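Local structure of flagellin B1 (Methanocaldococcus jannaschii DSM 2661, 5YA6) at residues L89-S92 and S93-V96; I100-A103 and D104-S108; V111-K114 and G115-A118; L121-A124 and N125-F128. The protein is a flagellin that probably polymerises into the archaellum, the rotating filament for archaeal swimming, and holds a calcium ion in its beta-rich domain. All blocks are in the same frame, centred on the assembly; numbering follows the deposited sequence.

Interaction 1. Residues L89-S92 and S93-V96; sequences LADS and SSYV
Asp-91 and Ser-94 meet through their side chains at the turn that leads into strand 94-99, and the carboxylate of Asp-91 does most of the work. From CB the chain steps to CG, set between the backbone N and the carbonyl carbon (chi1 65°), a torsion that brings the carboxylate back over the residues that follow. Asp-91 CG lies 3.4 Å from Ser-94 OG. Beyond it, OD1 accepts two bonds. Ser-94 OG donates to Asp-91 OD1 over 2.6 Å, arriving on its syn side and 27° out of the carboxylate plane. The backbone N of Ser-93 gives Asp-91 OD1 a longer bond of 3.1 Å from the other face, which makes an Asx turn. Donors on both faces restrict rotation of the carboxylate. Asp-91 OD2 passes Ser-94 OG at 3.6 Å. Aspartate suits this place because its short chain can accept from residues two and three further on, and serine supplies a small donor at the start of a strand. Water 1 links the backbones as well, donating to both Asp-91 O and Ser-94 O. Where the chain runs back along itself, Val-96 turns its CG2 methyl to Leu-89 CB at 4.1 Å and to Ala-90 CB at 4.2 Å; a beta-branched residue suits a strand, and the small alanine lets its methyl come close. Strand 94-99 lies between parallel strand 59-69 and antiparallel strand 117-123: Ser-93 and Tyr-95 bond to the backbone of Asn-64 on one side, and Val-96 bonds to Leu-121 on the other.

Interaction 2. Residues I100-A103 and D104-S108; sequences IQDA and DGSLS. With CA (calcium ion), chain D.
Asp-102, Asp-104 and Ser-106 converge on one calcium ion, each giving a single oxygen. Asp-102 OD1 binds calcium at 2.3 Å, Asp-104 OD1 and Ser-106 OG at 2.4 Å each, and water 3 adds another ligand; Asn-113 and Asp-116 complete the site. The alternate spacing of ligands recalls the start of an EF-hand calcium loop. The carboxylate planes of Asp-102 and Asp-104 stand 70° apart, with Asp-102 OD1 3.0 Å from Asp-104 OD1, a closeness that the shared cation probably makes tolerable.

Hydrogen bonds shape the loop around the ion. The second oxygen of Asp-102, OD2, accepts from Leu-107 N over 2.9 Å on its syn side, so one carboxylate serves both metal and backbone. Asp-104 OD1 also accepts from Ser-106 N, 3.1 Å away and well above the carboxylate plane, forming an Asx turn. A weak bond from Gly-105 N to Asp-102 O closes a type I turn, and glycine suits the positive phi (82°) at its end. Water 2 joins Asp-102 OD2 to Ser-108 OG, and water 3 accepts from Asp-104 N.

Carbon packing is slight: Leu-107 CD1 lies 4.1 Å from Asp-102 CB.

The loop connects strand 94-99 with strand 111-112. Ser-106 OG donates to Val-111 O, Leu-107 packs on Ala-118 of strand 117-123, and Ile-100 and Gln-101 face Ile-117 in a classic beta bulge.

Interaction 3. Residues V111-K114 and G115-A118; sequences VINK and GDIA. With CA (calcium ion), chain D.
Calcium sits at the edge of the Asp-116 carboxylate, nearly in its plane, while the Asn-113 amide, turned 46° from that plane, reaches the ion through OD1 at a tilt. Asp-116 grips the metal with both oxygens, OD1 and OD2 each 2.4 Å from calcium, and Asn-113 OD1 binds it at 2.4 Å. Above the carboxylate plane comes Asn-113 N, whose N-H points almost straight (176°) at Asp-116 OD2 over 2.9 Å, fixing the carboxylate's orientation. A chi1 of 66° folds the Asn-113 amide back over its own backbone and turns OD1 to the ion; a neutral amide adds a ligand without adding charge to a site that already holds three aspartates.

Asp-116 N donates to Asn-113 O over 3.0 Å, in the carbonyl plane, closing a type II beta turn. Its third residue, Gly-115, takes a positive phi that glycine adopts easily. On the apolar side Ile-112 CG1 lies 3.5 Å from Asp-116 CB, and Ile-112 CD1 reaches Ala-118 CB at 4.2 Å.

The turn joins two sheets. Ile-112 bonds to Ile-45 in the small antiparallel pair of strands 45-46 and 111-112, while strand 117-123 enters the main sheet between strands 94-99 and 28-38.

Interaction 4. Residues L121-A124 and N125-F128; sequences LVNA and NAVF
Asn-123 caps the short helix 124-128, its OD1 accepting from Ala-126 N at 2.8 Å with the donor tilted 32° from the amide's carbonyl plane. CG lies anti to the backbone N (chi1 -168°), which carries the amide forward over the first helical turn. Asparagine suits an N-cap because its short side chain can take a first-turn N-H that lacks the usual carbonyl four residues back; Ala-126 N also makes a weak bond to Asn-123 O. The backbone adds Val-127 N to Asn-123 O, 2.9 Å and in the carbonyl plane, and Phe-128 N to Ala-124 O, 2.8 Å.

Around this polar turn lie apolar pairs. Val-122 CG1 meets Val-127 CG2 at 4.0 Å, tying the end of the strand to the helix. Ala-124 CB approaches Phe-128 CD2 at 3.8 Å, where a small methyl leaves room for the ring, and Val-127 CB stands over one face of that ring, offset toward its rim.

Further out, Phe-128 meets the rings of Tyr-56 and, edge-to-face, His-61. The helix follows strand 117-123 directly and turns Val-127 against strand 59-69, while Asn-125 bonds through its backbone to Asp-30 of strand 28-38.

How the interactions relate
Interactions 2 and 3 form one calcium site: they share the ion and water 3, and a probable hydrogen bond from Gln-101 NE2 to Gly-115 O joins them. Interaction 2 is a surface loop, whereas interaction 3 is partly buried. Interactions 1 and 4 are also partly buried, and touch where Ser-92 CB packs on Ala-126 O and Asp-91 O on Val-127 CG2. Side-chain oxygens accept backbone N-H groups in all four; in 2 and 3 such oxygens also bind metal, while 1 and 4 have no metal and add apolar pairs. Strand 117-123 serves both 3 and 4, whose centres lie about 24 Å apart on opposite sides of the chain's centre.

Interaction 1. Residues L89-S92 and S93-V96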
loop_
_atom_site.group_PDB
_atom_site.type_symbol
_atom_site.label_atom_id
_atom_site.label_comp_id
_atom_site.label_asym_id
_atom_site.label_seq_id
_atom_site.Cartn_x
_atom_site.Cartn_y
_atom_site.Cartn_z
ATOM N N LEU B 89 -21.548 9.974 7.633
ATOM C CA LEU B 89 -21.267 8.568 7.965
ATOM C C LEU B 89 -19.831 8.107 7.628
ATOM O O LEU B 89 -19.433 6.981 7.984
ATOM C CB LEU B 89 -22.275 7.655 7.298
ATOM C CG LEU B 89 -23.766 7.920 7.536
ATOM C CD1 LEU B 89 -24.665 7.180 6.579
ATOM C CD2 LEU B 89 -24.139 7.712 8.971
ATOM N N ALA B 90 -19.039 8.957 7.004
ATOM C CA ALA B 90 -17.621 8.608 6.773
ATOM C C ALA B 90 -16.869 8.986 8.009
ATOM O O ALA B 90 -16.488 10.132 8.218
ATOM C CB ALA B 90 -17.112 9.344 5.547
ATOM N N ASP B 91 -16.601 7.989 8.842
ATOM C CA ASP B 91 -16.002 8.229 10.133
ATOM C C ASP B 91 -14.615 7.552 10.234
ATOM O O ASP B 91 -13.975 7.236 9.222
ATOM C CB ASP B 91 -16.963 7.805 11.236
ATOM C CG ASP B 91 -17.239 6.338 11.250
ATOM O OD1 ASP B 91 -16.589 5.549 10.534
ATOM O OD2 ASP B 91 -18.136 5.910 12.015
ATOM N N SER B 92 -14.115 7.359 11.442
ATOM C CA SER B 92 -12.769 6.821 11.589
ATOM C C SER B 92 -12.610 5.378 11.086
ATOM O O SER B 92 -11.494 4.940 10.833
ATOM C CB SER B 92 -12.344 6.901 13.049
ATOM O OG SER B 92 -13.137 6.058 13.862
ATOM N N SER B 93 -13.696 4.627 10.920
ATOM C CA SER B 93 -13.574 3.253 10.526
ATOM C C SER B 93 -14.492 2.842 9.388
ATOM O O SER B 93 -14.688 1.675 9.170
ATOM C CB SER B 93 -13.817 2.347 11.748
ATOM O OG SER B 93 -15.158 2.438 12.089
ATOM N N SER B 94 -15.030 3.808 8.622
ATOM C CA SER B 94 -16.034 3.459 7.620
ATOM C C SER B 94 -15.881 4.307 6.377
ATOM O O SER B 94 -15.459 5.466 6.507
ATOM C CB SER B 94 -17.460 3.765 8.169
ATOM O OG SER B 94 -17.569 3.373 9.519
ATOM N N TYR B 95 -16.186 3.742 5.202
ATOM C CA TYR B 95 -16.252 4.506 3.937
ATOM C C TYR B 95 -17.706 4.539 3.456
ATOM O O TYR B 95 -18.500 3.629 3.752
ATOM C CB TYR B 95 -15.312 3.953 2.776
ATOM C CG TYR B 95 -15.603 2.532 2.382
ATOM C CD1 TYR B 95 -15.009 1.484 3.044
ATOM C CD2 TYR B 95 -16.522 2.234 1.394
ATOM C CE1 TYR B 95 -15.303 0.178 2.729
ATOM C CE2 TYR B 95 -16.832 0.948 1.055
ATOM C CZ TYR B 95 -16.234 -0.098 1.743
ATOM O OH TYR B 95 -16.621 -1.386 1.415
ATOM N N VAL B 96 -18.050 5.559 2.683
ATOM C CA VAL B 96 -19.338 5.614 2.007
ATOM C C VAL B 96 -19.172 5.390 0.516
ATOM O O VAL B 96 -18.242 5.955 -0.100
ATOM C CB VAL B 96 -19.995 6.993 2.323
ATOM C CG1 VAL B 96 -21.251 7.210 1.492
ATOM C CG2 VAL B 96 -20.184 7.117 3.831
HETATM O O HOH W 1 -14.041 7.765 6.511
#

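Interaction 2. Residues I100-A103 and D104-S108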
loop_
_atom_site.group_PDB
_atom_site.type_symbol
_atom_site.label_atom_id
_atom_site.label_comp_id
_atom_site.label_asym_id
_atom_site.label_seq_id
_atom_site.Cartn_x
_atom_site.Cartn_y
_atom_site.Cartn_z
ATOM N N ILE B 100 -21.259 6.813 -9.294
ATOM C CA ILE B 100 -20.767 7.705 -10.352
ATOM C C ILE B 100 -21.384 7.333 -11.697
ATOM O O ILE B 100 -21.804 8.213 -12.494
ATOM C CB ILE B 100 -19.206 7.713 -10.421
ATOM C CG1 ILE B 100 -18.648 8.215 -9.071
ATOM C CG2 ILE B 100 -18.720 8.593 -11.558
ATOM C CD1 ILE B 100 -19.019 9.630 -8.612
ATOM N N GLN B 101 -21.474 6.049 -11.978
ATOM C CA GLN B 101 -22.071 5.582 -13.205
ATOM C C GLN B 101 -22.652 4.183 -12.925
ATOM O O GLN B 101 -21.996 3.348 -12.318
ATOM C CB GLN B 101 -20.959 5.607 -14.191
ATOM C CG GLN B 101 -21.217 5.023 -15.522
ATOM C CD GLN B 101 -20.036 5.337 -16.418
ATOM O OE1 GLN B 101 -19.726 6.517 -16.667
ATOM N NE2 GLN B 101 -19.324 4.299 -16.846
ATOM N N ASP B 102 -23.923 3.956 -13.235
ATOM C CA ASP B 102 -24.523 2.672 -12.936
ATOM C C ASP B 102 -25.828 2.511 -13.758
ATOM O O ASP B 102 -26.864 2.831 -13.259
ATOM C CB ASP B 102 -24.792 2.607 -11.440
ATOM C CG ASP B 102 -25.443 1.332 -11.004
ATOM O OD1 ASP B 102 -25.444 0.326 -11.769
ATOM O OD2 ASP B 102 -25.874 1.340 -9.884
ATOM N N ALA B 103 -25.723 1.960 -14.966
ATOM C CA ALA B 103 -26.899 1.889 -15.924
ATOM C C ALA B 103 -28.069 1.105 -15.350
ATOM O O ALA B 103 -29.247 1.542 -15.432
ATOM C CB ALA B 103 -26.443 1.247 -17.241
ATOM N N ASP B 104 -27.755 -0.037 -14.736
ATOM C CA ASP B 104 -28.775 -0.907 -14.207
ATOM C C ASP B 104 -29.172 -0.696 -12.739
ATOM O O ASP B 104 -30.013 -1.433 -12.230
ATOM C CB ASP B 104 -28.413 -2.384 -14.498
ATOM C CG ASP B 104 -27.388 -2.955 -13.554
ATOM O OD1 ASP B 104 -26.772 -2.170 -12.822
ATOM O OD2 ASP B 104 -27.210 -4.200 -13.518
ATOM N N GLY B 105 -28.562 0.254 -12.003
ATOM C CA GLY B 105 -28.957 0.457 -10.584
ATOM C C GLY B 105 -28.359 -0.480 -9.515
ATOM O O GLY B 105 -28.649 -0.326 -8.348
ATOM N N SER B 106 -27.501 -1.413 -9.950
ATOM C CA SER B 106 -26.942 -2.454 -9.076
ATOM C C SER B 106 -26.208 -1.912 -7.826
ATOM O O SER B 106 -26.249 -2.536 -6.751
ATOM C CB SER B 106 -26.024 -3.387 -9.916
ATOM O OG SER B 106 -24.885 -2.732 -10.409
ATOM N N LEU B 107 -25.551 -0.750 -7.947
ATOM C CA LEU B 107 -24.833 -0.168 -6.803
ATOM C C LEU B 107 -25.704 0.228 -5.621
ATOM O O LEU B 107 -25.230 0.245 -4.469
ATOM C CB LEU B 107 -23.951 1.010 -7.216
ATOM C CG LEU B 107 -22.643 0.658 -7.876
ATOM C CD1 LEU B 107 -22.054 1.934 -8.418
ATOM C CD2 LEU B 107 -21.679 0.049 -6.869
ATOM N N SER B 108 -26.992 0.464 -5.883
ATOM C CA SER B 108 -27.936 0.738 -4.830
ATOM C C SER B 108 -28.273 -0.492 -4.012
ATOM O O SER B 108 -28.774 -0.351 -2.918
ATOM C CB SER B 108 -29.195 1.465 -5.355
ATOM O OG SER B 108 -28.807 2.738 -5.934
HETATM CA CA CA D . -24.474 -1.591 -12.483
HETATM O O HOH W 2 -27.373 3.314 -8.691
HETATM O O HOH W 3 -24.932 -1.328 -14.873
#

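Interaction 3. Residues V111-K114 and G115-A118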
loop_
_atom_site.group_PDB
_atom_site.type_symbol
_atom_site.label_atom_id
_atom_site.label_comp_id
_atom_site.label_asym_id
_atom_site.label_seq_id
_atom_site.Cartn_x
_atom_site.Cartn_y
_atom_site.Cartn_z
ATOM N N VAL B 111 -23.842 -3.764 -5.295
ATOM C CA VAL B 111 -23.284 -4.659 -6.314
ATOM C C VAL B 111 -22.750 -3.822 -7.463
ATOM O O VAL B 111 -23.464 -3.037 -8.080
ATOM C CB VAL B 111 -24.299 -5.676 -6.876
ATOM C CG1 VAL B 111 -23.665 -6.452 -8.042
ATOM C CG2 VAL B 111 -24.730 -6.655 -5.815
ATOM N N ILE B 112 -21.466 -4.036 -7.791
ATOM C CA ILE B 112 -20.792 -3.309 -8.896
ATOM C C ILE B 112 -20.637 -4.265 -10.084
ATOM O O ILE B 112 -20.189 -5.384 -9.888
ATOM C CB ILE B 112 -19.422 -2.668 -8.477
ATOM C CG1 ILE B 112 -18.978 -1.566 -9.434
ATOM C CG2 ILE B 112 -18.342 -3.708 -8.164
ATOM C CD1 ILE B 112 -17.771 -0.809 -9.004
ATOM N N ASN B 113 -21.111 -3.843 -11.250
ATOM C CA ASN B 113 -21.030 -4.690 -12.434
ATOM C C ASN B 113 -20.580 -3.942 -13.635
ATOM O O ASN B 113 -20.196 -2.823 -13.566
ATOM C CB ASN B 113 -22.294 -5.529 -12.586
ATOM C CG ASN B 113 -23.530 -4.729 -12.860
ATOM O OD1 ASN B 113 -23.466 -3.593 -13.217
ATOM N ND2 ASN B 113 -24.687 -5.343 -12.662
ATOM N N LYS B 114 -20.488 -4.654 -14.742
ATOM C CA LYS B 114 -19.850 -4.112 -15.917
ATOM C C LYS B 114 -20.247 -2.661 -16.231
ATOM O O LYS B 114 -21.453 -2.339 -16.351
ATOM C CB LYS B 114 -20.199 -5.029 -17.119
ATOM C CG LYS B 114 -19.646 -4.485 -18.431
ATOM C CD LYS B 114 -19.932 -5.434 -19.586
ATOM C CE LYS B 114 -19.497 -4.783 -20.904
ATOM N NZ LYS B 114 -19.686 -5.694 -22.061
ATOM N N GLY B 115 -19.232 -1.845 -16.437
ATOM C CA GLY B 115 -19.369 -0.456 -16.794
ATOM C C GLY B 115 -19.495 0.509 -15.608
ATOM O O GLY B 115 -19.401 1.736 -15.794
ATOM N N ASP B 116 -19.736 -0.005 -14.416
ATOM C CA ASP B 116 -20.057 0.847 -13.272
ATOM C C ASP B 116 -18.852 1.609 -12.807
ATOM O O ASP B 116 -17.740 1.091 -12.905
ATOM C CB ASP B 116 -20.585 0.058 -12.072
ATOM C CG ASP B 116 -21.997 -0.499 -12.252
ATOM O OD1 ASP B 116 -22.701 -0.214 -13.273
ATOM O OD2 ASP B 116 -22.394 -1.211 -11.322
ATOM N N ILE B 117 -19.088 2.793 -12.248
ATOM C CA ILE B 117 -18.050 3.527 -11.536
ATOM C C ILE B 117 -18.630 3.875 -10.172
ATOM O O ILE B 117 -19.720 4.448 -10.069
ATOM C CB ILE B 117 -17.535 4.806 -12.253
ATOM C CG1 ILE B 117 -17.044 4.454 -13.648
ATOM C CG2 ILE B 117 -16.429 5.496 -11.434
ATOM C CD1 ILE B 117 -16.754 5.717 -14.480
ATOM N N ALA B 118 -17.863 3.570 -9.125
ATOM C CA ALA B 118 -18.214 3.960 -7.789
ATOM C C ALA B 118 -17.103 4.825 -7.226
ATOM O O ALA B 118 -15.964 4.732 -7.662
ATOM C CB ALA B 118 -18.424 2.769 -6.887
HETATM CA CA CA D . -24.474 -1.591 -12.483
HETATM O O HOH W 3 -24.932 -1.328 -14.873
#

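Interaction 4. Residues L121-A124 and N125-F128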
loop_
_atom_site.group_PDB
_atom_site.type_symbol
_atom_site.label_atom_id
_atom_site.label_comp_id
_atom_site.label_asym_id
_atom_site.label_seq_id
_atom_site.Cartn_x
_atom_site.Cartn_y
_atom_site.Cartn_z
ATOM N N LEU B 121 -15.862 7.318 -0.503
ATOM C CA LEU B 121 -15.711 8.555 0.222
ATOM C C LEU B 121 -15.108 8.238 1.613
ATOM O O LEU B 121 -15.689 7.535 2.443
ATOM C CB LEU B 121 -17.110 9.244 0.320
ATOM C CG LEU B 121 -17.862 9.459 -1.003
ATOM C CD1 LEU B 121 -19.264 9.996 -0.671
ATOM C CD2 LEU B 121 -17.084 10.346 -1.963
ATOM N N VAL B 122 -13.945 8.833 1.879
ATOM C CA VAL B 122 -13.178 8.624 3.112
ATOM C C VAL B 122 -12.865 9.945 3.812
ATOM O O VAL B 122 -12.382 10.875 3.156
ATOM C CB VAL B 122 -11.839 7.871 2.809
ATOM C CG1 VAL B 122 -11.017 7.651 4.085
ATOM C CG2 VAL B 122 -12.149 6.537 2.153
ATOM N N ASN B 123 -13.219 10.071 5.104
ATOM C CA ASN B 123 -12.840 11.230 5.854
ATOM C C ASN B 123 -11.517 10.968 6.449
ATOM O O ASN B 123 -11.380 10.282 7.487
ATOM C CB ASN B 123 -13.813 11.631 6.975
ATOM C CG ASN B 123 -13.466 13.024 7.503
ATOM O OD1 ASN B 123 -12.395 13.237 8.009
ATOM N ND2 ASN B 123 -14.341 14.003 7.271
ATOM N N ALA B 124 -10.480 11.417 5.750
ATOM C CA ALA B 124 -9.104 11.177 6.229
ATOM C C ALA B 124 -8.804 11.827 7.559
ATOM O O ALA B 124 -8.049 11.270 8.344
ATOM C CB ALA B 124 -8.110 11.689 5.191
ATOM N N ASN B 125 -9.373 13.018 7.816
ATOM C CA ASN B 125 -9.229 13.692 9.082
ATOM C C ASN B 125 -9.715 12.787 10.230
ATOM O O ASN B 125 -9.062 12.686 11.270
ATOM C CB ASN B 125 -9.991 15.032 9.006
ATOM C CG ASN B 125 -9.774 15.920 10.166
ATOM O OD1 ASN B 125 -8.652 16.254 10.540
ATOM N ND2 ASN B 125 -10.883 16.363 10.765
ATOM N N ALA B 126 -10.798 12.070 10.000
ATOM C CA ALA B 126 -11.347 11.200 10.997
ATOM C C ALA B 126 -10.575 9.874 11.098
ATOM O O ALA B 126 -10.274 9.368 12.201
ATOM C CB ALA B 126 -12.829 11.000 10.761
ATOM N N VAL B 127 -10.132 9.325 9.971
ATOM C CA VAL B 127 -9.365 8.056 9.999
ATOM C C VAL B 127 -7.959 8.213 10.599
ATOM O O VAL B 127 -7.526 7.407 11.421
ATOM C CB VAL B 127 -9.284 7.439 8.564
ATOM C CG1 VAL B 127 -8.472 6.161 8.551
ATOM C CG2 VAL B 127 -10.690 7.122 8.034
ATOM N N PHE B 128 -7.291 9.272 10.216
ATOM C CA PHE B 128 -5.901 9.466 10.574
ATOM C C PHE B 128 -5.720 10.405 11.742
ATOM O O PHE B 128 -4.596 10.603 12.159
ATOM C CB PHE B 128 -5.117 9.987 9.333
ATOM C CG PHE B 128 -5.213 9.088 8.097
ATOM C CD1 PHE B 128 -5.117 7.716 8.176
ATOM C CD2 PHE B 128 -5.430 9.638 6.847
ATOM C CE1 PHE B 128 -5.183 6.910 7.034
ATOM C CE2 PHE B 128 -5.492 8.842 5.723
ATOM C CZ PHE B 128 -5.389 7.467 5.816
#